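Local coordinates for envelope glycoprotein (Bourbon virus, PDB 5ZKX) that probably drives fusion of the viral and host membranes as a class III fusion glycoprotein related to baculovirus gp64, at residues Cys252-Cys257 against Gly271-Ser276. Sequence-based numbering, arbitrary orientation.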
ATOM      1  N   CYS A 252      11.552 -16.794   8.732  1.00 30.13           N
ATOM      2  CA  CYS A 252      12.359 -15.581   8.725  1.00 25.67           C
ATOM      3  C   CYS A 252      11.590 -14.475   8.022  1.00 23.45           C
ATOM      4  O   CYS A 252      11.185 -14.631   6.865  1.00 22.76           O
ATOM      5  CB  CYS A 252      13.706 -15.813   8.040  1.00 24.12           C
ATOM      6  SG  CYS A 252      14.963 -16.561   9.091  1.00 30.14           S
ATOM      7  N   LEU A 253      11.384 -13.373   8.725  1.00 22.72           N
ATOM      8  CA  LEU A 253      10.897 -12.132   8.144  1.00 22.71           C
ATOM      9  C   LEU A 253      12.079 -11.241   7.795  1.00 21.65           C
ATOM     10  O   LEU A 253      13.224 -11.542   8.144  1.00 20.86           O
ATOM     11  CB  LEU A 253       9.953 -11.443   9.127  1.00 24.38           C
ATOM     12  CG  LEU A 253       8.754 -12.246   9.632  1.00 20.25           C
ATOM     13  CD1 LEU A 253       7.885 -11.389  10.540  1.00 22.99           C
ATOM     14  CD2 LEU A 253       7.948 -12.793   8.471  1.00 21.24           C
ATOM     15  N   PRO A 254      11.846 -10.139   7.073  1.00 20.61           N
ATOM     16  CA  PRO A 254      12.952  -9.206   6.797  1.00 18.67           C
ATOM     17  C   PRO A 254      13.786  -8.843   8.015  1.00 22.65           C
ATOM     18  O   PRO A 254      15.016  -8.958   7.976  1.00 23.56           O
ATOM     19  CB  PRO A 254      12.220  -7.989   6.225  1.00 21.31           C
ATOM     20  CG  PRO A 254      11.059  -8.573   5.515  1.00 20.61           C
ATOM     21  CD  PRO A 254      10.648  -9.806   6.280  1.00 21.31           C
ATOM     22  N   ASP A 255      13.147  -8.426   9.107  1.00 25.07           N
ATOM     23  CA  ASP A 255      13.854  -7.886  10.258  1.00 22.70           C
ATOM     24  C   ASP A 255      14.099  -8.903  11.364  1.00 23.01           C
ATOM     25  O   ASP A 255      14.868  -8.609  12.285  1.00 25.51           O
ATOM     26  CB  ASP A 255      13.082  -6.695  10.840  1.00 24.51           C
ATOM     27  CG  ASP A 255      11.648  -7.046  11.182  1.00 28.07           C
ATOM     28  OD1 ASP A 255      11.148  -8.062  10.665  1.00 24.52           O
ATOM     29  OD2 ASP A 255      11.020  -6.311  11.970  1.00 31.62           O
ATOM     30  N   ALA A 256      13.478 -10.080  11.305  1.00 26.66           N
ATOM     31  CA  ALA A 256      13.611 -11.030  12.401  1.00 24.53           C
ATOM     32  C   ALA A 256      13.263 -12.433  11.928  1.00 22.20           C
ATOM     33  O   ALA A 256      12.491 -12.616  10.983  1.00 21.60           O
ATOM     34  CB  ALA A 256      12.722 -10.639  13.588  1.00 22.51           C
ATOM     35  N   CYS A 257      13.847 -13.420  12.604  1.00 20.95           N
ATOM     36  CA  CYS A 257      13.542 -14.828  12.400  1.00 20.93           C
ATOM     37  C   CYS A 257      12.976 -15.410  13.687  1.00 22.39           C
ATOM     38  O   CYS A 257      13.420 -15.058  14.786  1.00 18.06           O
ATOM     39  CB  CYS A 257      14.783 -15.613  11.971  1.00 18.91           C
ATOM     40  SG  CYS A 257      15.469 -15.087  10.393  1.00 29.26           S
ATOM     41  N   GLY A 271      11.202 -20.817   6.791  1.00 25.00           N
ATOM     42  CA  GLY A 271      10.376 -20.168   5.797  1.00 18.87           C
ATOM     43  C   GLY A 271      10.986 -18.829   5.448  1.00 20.86           C
ATOM     44  O   GLY A 271      11.406 -18.084   6.338  1.00 22.35           O
ATOM     45  N   MET A 272      11.054 -18.513   4.162  1.00 24.35           N
ATOM     46  CA  MET A 272      11.752 -17.328   3.691  1.00 21.61           C
ATOM     47  C   MET A 272      10.756 -16.303   3.171  1.00 20.57           C
ATOM     48  O   MET A 272       9.832 -16.649   2.428  1.00 23.49           O
ATOM     49  CB  MET A 272      12.751 -17.690   2.593  1.00 26.20           C
ATOM     50  CG  MET A 272      13.878 -16.696   2.451  1.00 29.53           C
ATOM     51  SD  MET A 272      15.015 -16.827   3.832  1.00 46.36           S
ATOM     52  CE  MET A 272      14.668 -15.309   4.672  1.00 24.48           C
ATOM     53  N   TRP A 273      10.950 -15.048   3.558  1.00 18.53           N
ATOM     54  CA  TRP A 273      10.187 -13.966   2.961  1.00 18.11           C
ATOM     55  C   TRP A 273      10.666 -13.719   1.537  1.00 21.50           C
ATOM     56  O   TRP A 273      11.839 -13.917   1.207  1.00 18.00           O
ATOM     57  CB  TRP A 273      10.323 -12.690   3.788  1.00 17.21           C
ATOM     58  CG  TRP A 273      11.745 -12.260   3.996  1.00 16.35           C
ATOM     59  CD1 TRP A 273      12.655 -12.830   4.830  1.00 17.79           C
ATOM     60  CD2 TRP A 273      12.412 -11.161   3.366  1.00 16.00           C
ATOM     61  NE1 TRP A 273      13.856 -12.166   4.752  1.00 13.95           N
ATOM     62  CE2 TRP A 273      13.731 -11.134   3.861  1.00 15.74           C
ATOM     63  CE3 TRP A 273      12.024 -10.200   2.428  1.00 18.41           C
ATOM     64  CZ2 TRP A 273      14.662 -10.182   3.453  1.00 19.28           C
ATOM     65  CZ3 TRP A 273      12.951  -9.254   2.024  1.00 18.85           C
ATOM     66  CH2 TRP A 273      14.253  -9.254   2.535  1.00 18.72           C
ATOM     67  N   ASN A 274       9.743 -13.286   0.684  1.00 24.22           N
ATOM     68  CA  ASN A 274      10.098 -12.964  -0.689  1.00 24.70           C
ATOM     69  C   ASN A 274      10.724 -11.577  -0.736  1.00 23.51           C
ATOM     70  O   ASN A 274      10.133 -10.603  -0.259  1.00 23.22           O
ATOM     71  CB  ASN A 274       8.872 -13.040  -1.597  1.00 26.90           C
ATOM     72  CG  ASN A 274       8.508 -14.466  -1.962  1.00 34.85           C
ATOM     73  OD1 ASN A 274       7.372 -14.898  -1.767  1.00 44.85           O
ATOM     74  ND2 ASN A 274       9.477 -15.208  -2.487  1.00 34.72           N
ATOM     75  N   ILE A 275      11.932 -11.500  -1.297  1.00 26.35           N
ATOM     76  CA  ILE A 275      12.666 -10.239  -1.334  1.00 26.22           C
ATOM     77  C   ILE A 275      11.923  -9.199  -2.162  1.00 24.36           C
ATOM     78  O   ILE A 275      11.954  -8.005  -1.844  1.00 24.86           O
ATOM     79  CB  ILE A 275      14.097 -10.484  -1.860  1.00 28.91           C
ATOM     80  CG1 ILE A 275      14.819  -9.163  -2.139  1.00 32.29           C
ATOM     81  CG2 ILE A 275      14.069 -11.348  -3.110  1.00 37.79           C
ATOM     82  CD1 ILE A 275      15.069  -8.333  -0.904  1.00 33.34           C
ATOM     83  N   SER A 276      11.216  -9.631  -3.209  1.00 19.46           N
ATOM     84  CA  SER A 276      10.551  -8.680  -4.094  1.00 21.03           C
ATOM     85  C   SER A 276       9.455  -7.901  -3.380  1.00 20.82           C
ATOM     86  O   SER A 276       9.114  -6.788  -3.796  1.00 21.19           O
ATOM     87  CB  SER A 276       9.974  -9.410  -5.306  1.00 21.99           C
ATOM     88  OG  SER A 276       9.134 -10.477  -4.902  1.00 30.67           O
TER
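The indole of Trp273 lies against the pyrrolidine of Pro254, the first of the two residues at the corner of a disulfide-clamped beta hairpin. Strands 250-252 and 256-260 form its arms; Pro254 and Asp255 have type I turn angles, Leu253 N donates to Ala256 O, and the Cys252-Cys257 disulfide (SG-SG 2.0 Å) ties the arms together. Residues 271-272, a short and weakly bonded strand, run parallel to 250-252 at the end of a mixed sheet within the chain.

Over one indole face, Pro254 CD makes a CH-pi contact 3.7 Å from the centroid of the five-membered ring of Trp273, 20° from its normal. Pro254 CG continues the overlap onto the six-membered ring, 3.6 Å from Trp273 CE3. The carbonyl carbon of Leu253 joins the proline on this face, whereas Cys252 O sits at the edge, near the ring plane and 3.1 Å from Trp273 CD1. A chi1 of 56° sets Trp273 CG between its backbone N and carbonyl carbon and brings the indole back over the turn. At the pyrrole edge, Trp273 NE1 donates to Leu154 O of strand 153-155, which, with the Pro254 contact, helps hold the ring's rotation. Tyr285 of a second subunit packs on Leu253 and Pro254, placing the hairpin corner at the trimer interface.

Between the backbones, Cys252 N donates to Gly271 O over 2.7 Å, at an N-H...O angle of 159°. The return bond from Trp273 N to Cys252 O is weak, at 3.3 Å. Cys252 and Met272 project to the same side of their backbones, and the methionine chain bends at chi2 and chi3, bringing Met272 CE to 3.5 Å from Cys252 CB.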